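Local structure of beta-ketoacyl synthase (4EWG) at residues S21-I26 with I353-R358; T17-R22 with S335-T340; A90-A95 with T241-E246; G171-G176 with G400-S405. The protein probably catalyses the condensation that makes 3-oxoacyl-[acyl carrier protein], as other members of the beta-ketoacyl synthase family do. One frame throughout, in Å; residues are numbered along the deposited sequence.

Contact 1: residues S21-I26 with I353-R358; sequences SRWDEI and IEMMKR
Trp-23 carries a hydrocarbon and a cationic group on the same face of its indole. Glu-354 CB lies 3.4 Å from the centroid of the Trp-23 six-membered ring, only 3° off its normal. This is a CH-pi contact made by the base of a charged side chain. Farther along, the Arg-358 guanidinium passes over the pyrrole part. Its CZ comes within 3.3 Å of Trp-23 CD1, which sits over the centre of the group. The ring and guanidinium planes are 39° apart, so the overlap is tilted. Trp-23 NE1 and Arg-358 NE are close, but both are donors and do not bond. The indole N-H goes instead to Glu-27, one turn on in its own helix.

The Glu-354 chain bends about its CB-CG bond (chi2 -82°) and folds its carboxylate back over the indole, with OE2 3.5 Å from Trp-23 CB. OE2 also bonds to Trp-350. OE1 takes Arg-358 NH1 at 2.9 Å in a salt bridge, and the same NH1 bonds to Glu-354 O at 3.0 Å. Two acceptors thus hold this end of the guanidinium and limit its swing above Trp-23. Met-355 adds a lighter touch, its CG 4.0 Å from Trp-23 CH2.

Trp-351 meets the indole edge-to-face, and Met-13 of strand 8-16 packs against Glu-354. The contact joins the first turn of helix 23-32 to the C-terminal part of helix 344-358, which packs on strands 8-16 and 259-268 as a central-layer helix of the thiolase fold.

Contact 2: residues T17-R22 with S335-T340; sequences TALGSR and SYVGHT
Leu-19 and Val-337 rest against each other through small apolar bumps. Val-337 CG1 is the main knob on its side. It faces the shallow notch between Ala-18 and Leu-19, 3.9 Å from Leu-19 CG and 4.5 Å from Ala-18 CB. Leu-19 pushes its branch point against Val-337, and its CD1 methyl reaches the base of Tyr-336, 4.4 Å from CB of that residue. The Leu-19 and Val-337 side chains cross at about a right angle. Tyr-336 offers only its stem here. Its ring leads away, and its hydroxyl bonds to Pro-363.

The bump on the first segment is set by a type I turn from Thr-17 to Gly-20. Thr-17 OG1 accepts from Leu-19 N at 3.0 Å, an ST turn, and donates to Gly-20 O at 2.7 Å. This polar core holds the turn compact while Ala-18 and Leu-19 project outward. Gly-20 closes the turn with positive phi.

The turn links strand 8-16 to helix 23-32. Leu-19 also rests on Ile-26, Ala-29 and Leu-30 of that helix. On the other side of the interface, Val-337 ends the short helix 334-337 and also touches Trp-351 of helix 344-358.

Contact 3: residues A90-A95 with T241-E246; sequences ADAGFA and TLVLEE
Ala-92 CB meets the branched end of Val-243 head-on. It touches CB and both methyls about equally, at 3.9 Å from Val-243 CG2 and 4.0 Å from Val-243 CG1. With chi1 at 175°, CG1 lies opposite the backbone N of Val-243 and CG2 opposite its carbonyl carbon.

Phe-94 follows just beyond the helix. Its chi1 of -68° puts the ring beside its own backbone N. CE2 then points at the strand, 4.3 Å from Val-243 CG1. Both Val-243 CG1 and Glu-245 OE1 lie at the ring edge, near its plane. Ala-92 O lies over one face, toward the rim.

Gly-93, with positive phi, ends helix 76-92 in a Schellman motif, and this turn brings Phe-94 back to the sheet. Strand 238-246 runs between strands 189-196 and 8-16 in the N-terminal-half sheet of the thiolase fold, and the helix end covers one of its faces.

The Glu-245 chain is extended and brings OE1 to 4.1 Å from Phe-94 CE2. The carboxylate and ring planes are 41° apart. This buried carboxylate is well supplied with partners: OE1 bonds to Thr-11, and OE2 to His-249 and to Arg-253 in a salt bridge. His-249 is a calcium ligand in this protein, though no calcium is bound to this chain. Arg-253 also bonds to Ala-92 O, which ties the helix end to the same polar group.

Contact 4: residues G171-G176 with G400-S405; sequences GSQAIG and GGINTS
Ile-402 and Thr-404 turn their side chains to Ser-172 and Gln-173 of the helix. The strand begins after Gly-400 and Gly-401, both with positive phi, whose backbones bond to Met-273 and Asp-269. Ile-402 comes first. Its CG2 methyl lies 3.8 Å from Gln-173 NE2, and the two side chains cross at about a right angle. Gln-173 leaves its backbone obliquely, but its chain is extended beyond CG and brings the amide nearer the strand. The amide is held from two subunits. OE1 bonds to Ser-166, and NE2 bonds to Ile-161 O of the second subunit. Ile-161 of that subunit also packs on Ile-402.

The CB of Asn-403 points away from the helix; its ND2 bonds to Asn-267 and Asp-269. Thr-404 points back to the helix and makes the only hydrogen bond between the two segments. Its OG1 is 2.7 Å from Ser-172 OG, and either hydroxyl could donate. Ser-172 OG sits between its backbone N and carbonyl carbon (chi1 49°), which directs it at the strand. Each hydroxyl has a further weak partner, Ala-169 O for Ser-172 and Asn-396 O for Thr-404. The methyl CG2 of Thr-404 rests 3.8 Å from Gln-173 CG. The CB of Ser-405 again points away, and its OG bonds to Asn-395.

The axes of the segments 171-176 and 402-405 approach to 8.6 Å and make an angle of 53°. Helix 170-183 belongs to the central helical layer between the two sheets of the five-layered thiolase fold. In this family the nucleophilic cysteine lies near the start of this helix.

How the contacts relate
Contacts 3 and 4 are fully buried, and both pack a helix on a strand. Contact 3 lays helix 76-92 on strand 238-246 of the N-terminal-half sheet. Contact 4 joins helix 170-183 of that half to strand 402-409 of the C-terminal-half sheet. They touch where Leu-242 meets Ile-175. Contact 1 is mostly buried, with Arg-358 at the exposed edge. Contact 2 is only partly buried. Contacts 1 and 2 share Ser-21 and Arg-22, and their other segments lie on successive helices. Contact 1 uses an indole face and charged side chains. Contact 2 is apolar across its interface. Contact 3 adds a carboxylate beside a calcium ligand. Contact 4 has a hydroxyl pair and alone reaches the second subunit.

Contact 1: residues S21-I26 with I353-R358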
loop_
_atom_site.group_PDB
_atom_site.type_symbol
_atom_site.label_atom_id
_atom_site.label_comp_id
_atom_site.label_asym_id
_atom_site.label_seq_id
_atom_site.Cartn_x
_atom_site.Cartn_y
_atom_site.Cartn_z
ATOM N N SER A 21 -13.922 6.399 22.087
ATOM C CA SER A 21 -13.593 5.003 21.756
ATOM C C SER A 21 -14.680 3.990 22.043
ATOM O O SER A 21 -14.942 3.135 21.213
ATOM C CB SER A 21 -12.331 4.564 22.421
ATOM O OG SER A 21 -11.230 5.070 21.679
ATOM N N ARG A 22 -15.328 4.071 23.180
ATOM C CA ARG A 22 -16.374 3.086 23.493
ATOM C C ARG A 22 -17.632 3.379 22.685
ATOM O O ARG A 22 -17.964 4.536 22.453
ATOM C CB ARG A 22 -16.740 3.117 24.963
ATOM C CG ARG A 22 -15.607 2.861 25.940
ATOM C CD ARG A 22 -16.026 3.344 27.310
ATOM N NE ARG A 22 -17.264 2.710 27.786
ATOM C CZ ARG A 22 -17.338 1.496 28.363
ATOM N NH1 ARG A 22 -16.251 0.734 28.510
ATOM N NH2 ARG A 22 -18.516 1.025 28.795
ATOM N N TRP A 23 -18.324 2.325 22.253
ATOM C CA TRP A 23 -19.505 2.500 21.432
ATOM C C TRP A 23 -20.595 3.231 22.178
ATOM O O TRP A 23 -21.242 4.102 21.609
ATOM C CB TRP A 23 -20.041 1.181 20.914
ATOM C CG TRP A 23 -21.342 1.431 20.245
ATOM C CD1 TRP A 23 -22.620 1.157 20.733
ATOM C CD2 TRP A 23 -21.544 2.141 19.002
ATOM N NE1 TRP A 23 -23.562 1.606 19.876
ATOM C CE2 TRP A 23 -22.975 2.206 18.803
ATOM C CE3 TRP A 23 -20.703 2.680 18.046
ATOM C CZ2 TRP A 23 -23.532 2.805 17.695
ATOM C CZ3 TRP A 23 -21.273 3.285 16.923
ATOM C CH2 TRP A 23 -22.656 3.335 16.747
ATOM N N ASP A 24 -20.773 2.909 23.463
ATOM C CA ASP A 24 -21.815 3.542 24.275
ATOM C C ASP A 24 -21.646 5.061 24.333
ATOM O O ASP A 24 -22.597 5.791 24.218
ATOM C CB ASP A 24 -21.960 2.887 25.697
ATOM C CG ASP A 24 -20.720 3.067 26.596
ATOM O OD1 ASP A 24 -19.653 3.504 26.123
ATOM O OD2 ASP A 24 -20.818 2.760 27.804
ATOM N N GLU A 25 -20.415 5.509 24.482
ATOM C CA GLU A 25 -20.034 6.919 24.433
ATOM C C GLU A 25 -20.339 7.519 23.038
ATOM O O GLU A 25 -20.909 8.625 22.910
ATOM C CB GLU A 25 -18.535 6.852 24.730
ATOM C CG GLU A 25 -17.689 8.013 25.192
ATOM C CD GLU A 25 -16.327 7.459 25.725
ATOM O OE1 GLU A 25 -15.472 6.879 24.934
ATOM O OE2 GLU A 25 -16.147 7.532 26.958
ATOM N N ILE A 26 -19.987 6.777 21.993
ATOM C CA ILE A 26 -20.208 7.228 20.618
ATOM C C ILE A 26 -21.703 7.288 20.289
ATOM O O ILE A 26 -22.184 8.267 19.715
ATOM C CB ILE A 26 -19.474 6.318 19.615
ATOM C CG1 ILE A 26 -17.947 6.466 19.795
ATOM C CG2 ILE A 26 -19.870 6.662 18.179
ATOM C CD1 ILE A 26 -17.101 5.294 19.298
ATOM N N ILE A 353 -21.573 -1.648 11.566
ATOM C CA ILE A 353 -21.854 -2.927 12.224
ATOM C C ILE A 353 -22.501 -2.711 13.606
ATOM O O ILE A 353 -23.436 -3.415 13.972
ATOM C CB ILE A 353 -20.600 -3.784 12.377
ATOM C CG1 ILE A 353 -20.085 -4.247 11.013
ATOM C CG2 ILE A 353 -20.893 -5.025 13.195
ATOM C CD1 ILE A 353 -18.699 -4.826 11.092
ATOM N N GLU A 354 -22.029 -1.714 14.333
ATOM C CA GLU A 354 -22.620 -1.367 15.615
ATOM C C GLU A 354 -24.082 -0.939 15.455
ATOM O O GLU A 354 -24.940 -1.344 16.230
ATOM C CB GLU A 354 -21.852 -0.236 16.294
ATOM C CG GLU A 354 -20.394 -0.539 16.559
ATOM C CD GLU A 354 -20.148 -1.363 17.814
ATOM O OE1 GLU A 354 -20.985 -2.221 18.161
ATOM O OE2 GLU A 354 -19.085 -1.150 18.448
ATOM N N MET A 355 -24.363 -0.144 14.427
ATOM C CA MET A 355 -25.708 0.287 14.170
ATOM C C MET A 355 -26.574 -0.891 13.745
ATOM O O MET A 355 -27.698 -1.049 14.235
ATOM C CB MET A 355 -25.698 1.364 13.112
ATOM C CG MET A 355 -25.075 2.652 13.613
ATOM S SD MET A 355 -25.291 4.027 12.473
ATOM C CE MET A 355 -24.353 3.427 11.072
ATOM N N MET A 356 -26.050 -1.734 12.869
ATOM C CA MET A 356 -26.773 -2.933 12.432
ATOM C C MET A 356 -27.149 -3.815 13.591
ATOM O O MET A 356 -28.258 -4.279 13.641
ATOM C CB MET A 356 -25.952 -3.762 11.426
ATOM C CG MET A 356 -26.577 -5.110 11.085
ATOM S SD MET A 356 -25.822 -5.951 9.696
ATOM C CE MET A 356 -24.344 -6.672 10.398
ATOM N N LYS A 357 -26.220 -4.038 14.526
ATOM C CA LYS A 357 -26.508 -4.898 15.702
ATOM C C LYS A 357 -27.639 -4.364 16.531
ATOM O O LYS A 357 -28.339 -5.130 17.188
ATOM C CB LYS A 357 -25.305 -5.045 16.613
ATOM C CG LYS A 357 -24.250 -6.031 16.122
ATOM C CD LYS A 357 -22.927 -5.835 16.856
ATOM C CE LYS A 357 -22.913 -6.497 18.222
ATOM N NZ LYS A 357 -21.814 -5.976 19.097
ATOM N N ARG A 358 -27.849 -3.053 16.500
ATOM C CA ARG A 358 -28.837 -2.443 17.371
ATOM C C ARG A 358 -30.093 -1.968 16.682
ATOM O O ARG A 358 -30.944 -1.344 17.314
ATOM C CB ARG A 358 -28.179 -1.304 18.120
ATOM C CG ARG A 358 -27.028 -1.806 18.951
ATOM C CD ARG A 358 -26.289 -0.671 19.635
ATOM N NE ARG A 358 -25.277 -1.190 20.556
ATOM C CZ ARG A 358 -24.118 -1.749 20.192
ATOM N NH1 ARG A 358 -23.775 -1.908 18.901
ATOM N NH2 ARG A 358 -23.283 -2.153 21.122
#

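Contact 2: residues T17-R22 with S335-T340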
loop_
_atom_site.group_PDB
_atom_site.type_symbol
_atom_site.label_atom_id
_atom_site.label_comp_id
_atom_site.label_asym_id
_atom_site.label_seq_id
_atom_site.Cartn_x
_atom_site.Cartn_y
_atom_site.Cartn_z
ATOM N N THR A 17 -11.609 7.955 17.997
ATOM C CA THR A 17 -12.403 8.859 17.136
ATOM C C THR A 17 -12.800 10.157 17.832
ATOM O O THR A 17 -12.712 10.260 19.049
ATOM C CB THR A 17 -13.744 8.204 16.661
ATOM O OG1 THR A 17 -14.761 8.413 17.650
ATOM C CG2 THR A 17 -13.593 6.677 16.347
ATOM N N ALA A 18 -13.286 11.132 17.049
ATOM C CA ALA A 18 -13.659 12.446 17.598
ATOM C C ALA A 18 -14.815 12.318 18.592
ATOM O O ALA A 18 -15.027 13.215 19.448
ATOM C CB ALA A 18 -14.004 13.418 16.491
ATOM N N LEU A 19 -15.547 11.201 18.508
ATOM C CA LEU A 19 -16.684 10.964 19.396
ATOM C C LEU A 19 -16.345 10.022 20.520
ATOM O O LEU A 19 -17.217 9.722 21.340
ATOM C CB LEU A 19 -17.903 10.415 18.616
ATOM C CG LEU A 19 -18.576 11.348 17.605
ATOM C CD1 LEU A 19 -19.953 10.821 17.204
ATOM C CD2 LEU A 19 -18.699 12.748 18.152
ATOM N N GLY A 20 -15.107 9.542 20.564
ATOM C CA GLY A 20 -14.639 8.683 21.674
ATOM C C GLY A 20 -14.225 7.328 21.151
ATOM O O GLY A 20 -14.164 7.137 19.917
ATOM N N SER A 21 -13.922 6.399 22.087
ATOM C CA SER A 21 -13.593 5.003 21.756
ATOM C C SER A 21 -14.680 3.990 22.043
ATOM O O SER A 21 -14.942 3.135 21.213
ATOM C CB SER A 21 -12.331 4.564 22.421
ATOM O OG SER A 21 -11.230 5.070 21.679
ATOM N N ARG A 22 -15.328 4.071 23.180
ATOM C CA ARG A 22 -16.374 3.086 23.493
ATOM C C ARG A 22 -17.632 3.379 22.685
ATOM O O ARG A 22 -17.964 4.536 22.453
ATOM C CB ARG A 22 -16.740 3.117 24.963
ATOM C CG ARG A 22 -15.607 2.861 25.940
ATOM C CD ARG A 22 -16.026 3.344 27.310
ATOM N NE ARG A 22 -17.264 2.710 27.786
ATOM C CZ ARG A 22 -17.338 1.496 28.363
ATOM N NH1 ARG A 22 -16.251 0.734 28.510
ATOM N NH2 ARG A 22 -18.516 1.025 28.795
ATOM N N SER A 335 -21.053 13.425 8.422
ATOM C CA SER A 335 -21.806 14.538 8.990
ATOM C C SER A 335 -21.505 14.779 10.475
ATOM O O SER A 335 -21.787 15.879 10.989
ATOM C CB SER A 335 -23.319 14.319 8.805
ATOM O OG SER A 335 -23.840 13.283 9.651
ATOM N N TYR A 336 -20.981 13.763 11.170
ATOM C CA TYR A 336 -20.617 13.878 12.592
ATOM C C TYR A 336 -19.148 14.083 12.799
ATOM O O TYR A 336 -18.743 15.007 13.503
ATOM C CB TYR A 336 -20.986 12.613 13.368
ATOM C CG TYR A 336 -22.442 12.362 13.451
ATOM C CD1 TYR A 336 -23.091 11.712 12.426
ATOM C CD2 TYR A 336 -23.177 12.754 14.565
ATOM C CE1 TYR A 336 -24.436 11.474 12.476
ATOM C CE2 TYR A 336 -24.534 12.500 14.637
ATOM C CZ TYR A 336 -25.146 11.859 13.565
ATOM O OH TYR A 336 -26.466 11.591 13.565
ATOM N N VAL A 337 -18.348 13.190 12.224
ATOM C CA VAL A 337 -16.902 13.176 12.465
ATOM C C VAL A 337 -16.093 13.758 11.309
ATOM O O VAL A 337 -14.850 13.750 11.347
ATOM C CB VAL A 337 -16.386 11.748 12.793
ATOM C CG1 VAL A 337 -17.073 11.249 14.042
ATOM C CG2 VAL A 337 -16.603 10.784 11.639
ATOM N N GLY A 338 -16.776 14.278 10.289
ATOM C CA GLY A 338 -16.078 14.761 9.114
ATOM C C GLY A 338 -15.551 13.619 8.249
ATOM O O GLY A 338 -15.925 12.440 8.443
ATOM N N HIS A 339 -14.683 13.964 7.297
ATOM C CA HIS A 339 -14.022 12.997 6.445
ATOM C C HIS A 339 -12.723 12.634 7.110
ATOM O O HIS A 339 -11.769 13.411 7.096
ATOM C CB HIS A 339 -13.766 13.602 5.074
ATOM C CG HIS A 339 -13.253 12.633 4.081
ATOM N ND1 HIS A 339 -12.706 11.467 4.436
ATOM C CD2 HIS A 339 -13.210 12.680 2.684
ATOM C CE1 HIS A 339 -12.321 10.810 3.326
ATOM N NE2 HIS A 339 -12.634 11.553 2.265
ATOM N N THR A 340 -12.682 11.443 7.715
ATOM C CA THR A 340 -11.558 11.037 8.542
ATOM C C THR A 340 -10.442 10.375 7.689
ATOM O O THR A 340 -9.539 9.738 8.232
ATOM C CB THR A 340 -12.017 10.086 9.670
ATOM O OG1 THR A 340 -12.685 8.954 9.090
ATOM C CG2 THR A 340 -12.958 10.797 10.668
#

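Contact 3: residues A90-A95 with T241-E246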
loop_
_atom_site.group_PDB
_atom_site.type_symbol
_atom_site.label_atom_id
_atom_site.label_comp_id
_atom_site.label_asym_id
_atom_site.label_seq_id
_atom_site.Cartn_x
_atom_site.Cartn_y
_atom_site.Cartn_z
ATOM N N ALA A 90 -8.346 -6.483 22.334
ATOM C CA ALA A 90 -8.923 -6.781 23.677
ATOM C C ALA A 90 -10.327 -7.271 23.457
ATOM O O ALA A 90 -10.750 -8.290 24.016
ATOM C CB ALA A 90 -8.924 -5.562 24.595
ATOM N N ASP A 91 -11.054 -6.527 22.630
ATOM C CA ASP A 91 -12.453 -6.798 22.414
ATOM C C ASP A 91 -12.585 -8.193 21.818
ATOM O O ASP A 91 -13.537 -8.888 22.126
ATOM C CB ASP A 91 -13.087 -5.709 21.508
ATOM C CG ASP A 91 -14.502 -6.059 21.063
ATOM O OD1 ASP A 91 -15.423 -6.185 21.935
ATOM O OD2 ASP A 91 -14.699 -6.205 19.839
ATOM N N ALA A 92 -11.613 -8.614 21.001
ATOM C CA ALA A 92 -11.650 -9.958 20.378
ATOM C C ALA A 92 -11.201 -11.091 21.327
ATOM O O ALA A 92 -11.272 -12.262 20.983
ATOM C CB ALA A 92 -10.824 -9.977 19.106
ATOM N N GLY A 93 -10.739 -10.724 22.516
ATOM C CA GLY A 93 -10.333 -11.708 23.523
ATOM C C GLY A 93 -8.866 -12.092 23.444
ATOM O O GLY A 93 -8.459 -13.065 24.062
ATOM N N PHE A 94 -8.072 -11.338 22.695
ATOM C CA PHE A 94 -6.654 -11.688 22.496
ATOM C C PHE A 94 -5.666 -10.912 23.375
ATOM O O PHE A 94 -4.477 -11.129 23.261
ATOM C CB PHE A 94 -6.274 -11.518 21.021
ATOM C CG PHE A 94 -6.931 -12.505 20.120
ATOM C CD1 PHE A 94 -6.754 -13.857 20.313
ATOM C CD2 PHE A 94 -7.684 -12.090 19.045
ATOM C CE1 PHE A 94 -7.353 -14.779 19.471
ATOM C CE2 PHE A 94 -8.276 -13.017 18.194
ATOM C CZ PHE A 94 -8.117 -14.351 18.419
ATOM N N ALA A 95 -6.144 -10.022 24.250
ATOM C CA ALA A 95 -5.236 -9.358 25.222
ATOM C C ALA A 95 -4.397 -10.424 25.940
ATOM O O ALA A 95 -4.918 -11.449 26.341
ATOM C CB ALA A 95 -6.020 -8.532 26.240
ATOM N N THR A 241 -9.869 -0.245 13.821
ATOM C CA THR A 241 -9.366 -1.546 13.479
ATOM C C THR A 241 -10.475 -2.579 13.677
ATOM O O THR A 241 -11.179 -2.575 14.718
ATOM C CB THR A 241 -8.183 -1.947 14.382
ATOM O OG1 THR A 241 -7.129 -0.972 14.291
ATOM C CG2 THR A 241 -7.627 -3.334 13.963
ATOM N N LEU A 242 -10.595 -3.487 12.716
ATOM C CA LEU A 242 -11.402 -4.695 12.903
ATOM C C LEU A 242 -10.492 -5.925 12.975
ATOM O O LEU A 242 -9.460 -6.018 12.265
ATOM C CB LEU A 242 -12.396 -4.880 11.781
ATOM C CG LEU A 242 -13.329 -3.739 11.431
ATOM C CD1 LEU A 242 -14.126 -4.124 10.172
ATOM C CD2 LEU A 242 -14.248 -3.493 12.604
ATOM N N VAL A 243 -10.851 -6.853 13.867
ATOM C CA VAL A 243 -10.215 -8.167 13.909
ATOM C C VAL A 243 -11.072 -9.102 13.016
ATOM O O VAL A 243 -12.225 -9.381 13.310
ATOM C CB VAL A 243 -10.121 -8.734 15.336
ATOM C CG1 VAL A 243 -9.562 -10.135 15.283
ATOM C CG2 VAL A 243 -9.278 -7.834 16.248
ATOM N N LEU A 244 -10.505 -9.546 11.928
ATOM C CA LEU A 244 -11.165 -10.493 11.046
ATOM C C LEU A 244 -10.620 -11.847 11.400
ATOM O O LEU A 244 -9.434 -11.980 11.756
ATOM C CB LEU A 244 -10.849 -10.206 9.562
ATOM C CG LEU A 244 -11.615 -9.119 8.796
ATOM C CD1 LEU A 244 -11.522 -7.790 9.536
ATOM C CD2 LEU A 244 -11.033 -8.985 7.379
ATOM N N GLU A 245 -11.466 -12.865 11.285
ATOM C CA GLU A 245 -11.080 -14.176 11.769
ATOM C C GLU A 245 -11.800 -15.254 10.981
ATOM O O GLU A 245 -12.992 -15.127 10.698
ATOM C CB GLU A 245 -11.420 -14.262 13.233
ATOM C CG GLU A 245 -11.037 -15.567 13.900
ATOM C CD GLU A 245 -11.120 -15.502 15.423
ATOM O OE1 GLU A 245 -11.475 -14.430 15.984
ATOM O OE2 GLU A 245 -10.826 -16.537 16.064
ATOM N N GLU A 246 -11.068 -16.307 10.621
ATOM C CA GLU A 246 -11.683 -17.424 9.927
ATOM C C GLU A 246 -12.794 -18.004 10.832
ATOM O O GLU A 246 -12.645 -18.082 12.039
ATOM C CB GLU A 246 -10.640 -18.481 9.568
ATOM C CG GLU A 246 -11.165 -19.627 8.731
ATOM C CD GLU A 246 -11.785 -20.747 9.535
ATOM O OE1 GLU A 246 -11.301 -21.032 10.642
ATOM O OE2 GLU A 246 -12.782 -21.343 9.064
#

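Contact 4: residues G171-G176 with G400-S405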
loop_
_atom_site.group_PDB
_atom_site.type_symbol
_atom_site.label_atom_id
_atom_site.label_comp_id
_atom_site.label_asym_id
_atom_site.label_seq_id
_atom_site.Cartn_x
_atom_site.Cartn_y
_atom_site.Cartn_z
ATOM N N GLY A 171 -8.805 2.188 4.634
ATOM C CA GLY A 171 -9.436 1.370 5.638
ATOM C C GLY A 171 -10.343 0.316 5.047
ATOM O O GLY A 171 -10.416 -0.813 5.578
ATOM N N SER A 172 -11.020 0.673 3.959
ATOM C CA SER A 172 -11.924 -0.269 3.286
ATOM C C SER A 172 -11.149 -1.288 2.467
ATOM O O SER A 172 -11.519 -2.454 2.442
ATOM C CB SER A 172 -12.956 0.457 2.426
ATOM O OG SER A 172 -12.344 1.432 1.570
ATOM N N GLN A 173 -10.086 -0.874 1.782
ATOM C CA GLN A 173 -9.234 -1.859 1.125
ATOM C C GLN A 173 -8.561 -2.789 2.147
ATOM O O GLN A 173 -8.368 -3.979 1.871
ATOM C CB GLN A 173 -8.177 -1.206 0.232
ATOM C CG GLN A 173 -8.766 -0.611 -1.057
ATOM C CD GLN A 173 -7.714 -0.308 -2.125
ATOM O OE1 GLN A 173 -6.661 0.249 -1.829
ATOM N NE2 GLN A 173 -7.992 -0.690 -3.352
ATOM N N ALA A 174 -8.222 -2.261 3.319
ATOM C CA ALA A 174 -7.625 -3.088 4.356
ATOM C C ALA A 174 -8.611 -4.180 4.705
ATOM O O ALA A 174 -8.261 -5.348 4.695
ATOM C CB ALA A 174 -7.205 -2.266 5.578
ATOM N N ILE A 175 -9.855 -3.805 4.953
ATOM C CA ILE A 175 -10.867 -4.767 5.364
ATOM C C ILE A 175 -11.080 -5.767 4.239
ATOM O O ILE A 175 -11.027 -6.988 4.472
ATOM C CB ILE A 175 -12.211 -4.071 5.832
ATOM C CG1 ILE A 175 -11.941 -3.275 7.112
ATOM C CG2 ILE A 175 -13.375 -5.078 6.057
ATOM C CD1 ILE A 175 -12.996 -2.269 7.504
ATOM N N GLY A 176 -11.230 -5.261 3.017
ATOM C CA GLY A 176 -11.510 -6.117 1.872
ATOM C C GLY A 176 -10.397 -7.086 1.550
ATOM O O GLY A 176 -10.620 -8.274 1.336
ATOM N N GLY A 400 -8.037 9.174 -7.165
ATOM C CA GLY A 400 -7.716 8.289 -8.259
ATOM C C GLY A 400 -8.903 7.453 -8.746
ATOM O O GLY A 400 -8.731 6.546 -9.555
ATOM N N GLY A 401 -10.098 7.742 -8.261
ATOM C CA GLY A 401 -11.268 6.993 -8.675
ATOM C C GLY A 401 -11.321 5.579 -8.115
ATOM O O GLY A 401 -11.992 4.727 -8.701
ATOM N N ILE A 402 -10.613 5.324 -7.001
ATOM C CA ILE A 402 -10.611 4.006 -6.350
ATOM C C ILE A 402 -11.911 3.823 -5.591
ATOM O O ILE A 402 -12.217 4.614 -4.669
ATOM C CB ILE A 402 -9.436 3.845 -5.360
ATOM C CG1 ILE A 402 -8.105 3.808 -6.126
ATOM C CG2 ILE A 402 -9.592 2.599 -4.511
ATOM C CD1 ILE A 402 -6.875 4.013 -5.246
ATOM N N ASN A 403 -12.673 2.785 -5.966
ATOM C CA ASN A 403 -13.946 2.503 -5.337
ATOM C C ASN A 403 -13.944 1.178 -4.564
ATOM O O ASN A 403 -13.401 0.170 -5.042
ATOM C CB ASN A 403 -15.048 2.457 -6.393
ATOM C CG ASN A 403 -14.960 3.614 -7.371
ATOM O OD1 ASN A 403 -14.799 4.775 -6.967
ATOM N ND2 ASN A 403 -15.054 3.305 -8.647
ATOM N N THR A 404 -14.567 1.202 -3.384
ATOM C CA THR A 404 -14.779 0.005 -2.564
ATOM C C THR A 404 -16.193 -0.075 -2.046
ATOM O O THR A 404 -16.814 0.928 -1.738
ATOM C CB THR A 404 -13.841 -0.045 -1.342
ATOM O OG1 THR A 404 -14.114 1.079 -0.482
ATOM C CG2 THR A 404 -12.408 0.006 -1.773
ATOM N N SER A 405 -16.684 -1.306 -1.970
ATOM C CA SER A 405 -18.009 -1.620 -1.444
ATOM C C SER A 405 -17.877 -2.869 -0.566
ATOM O O SER A 405 -17.369 -3.894 -1.012
ATOM C CB SER A 405 -18.969 -1.887 -2.599
ATOM O OG SER A 405 -20.258 -2.159 -2.142
#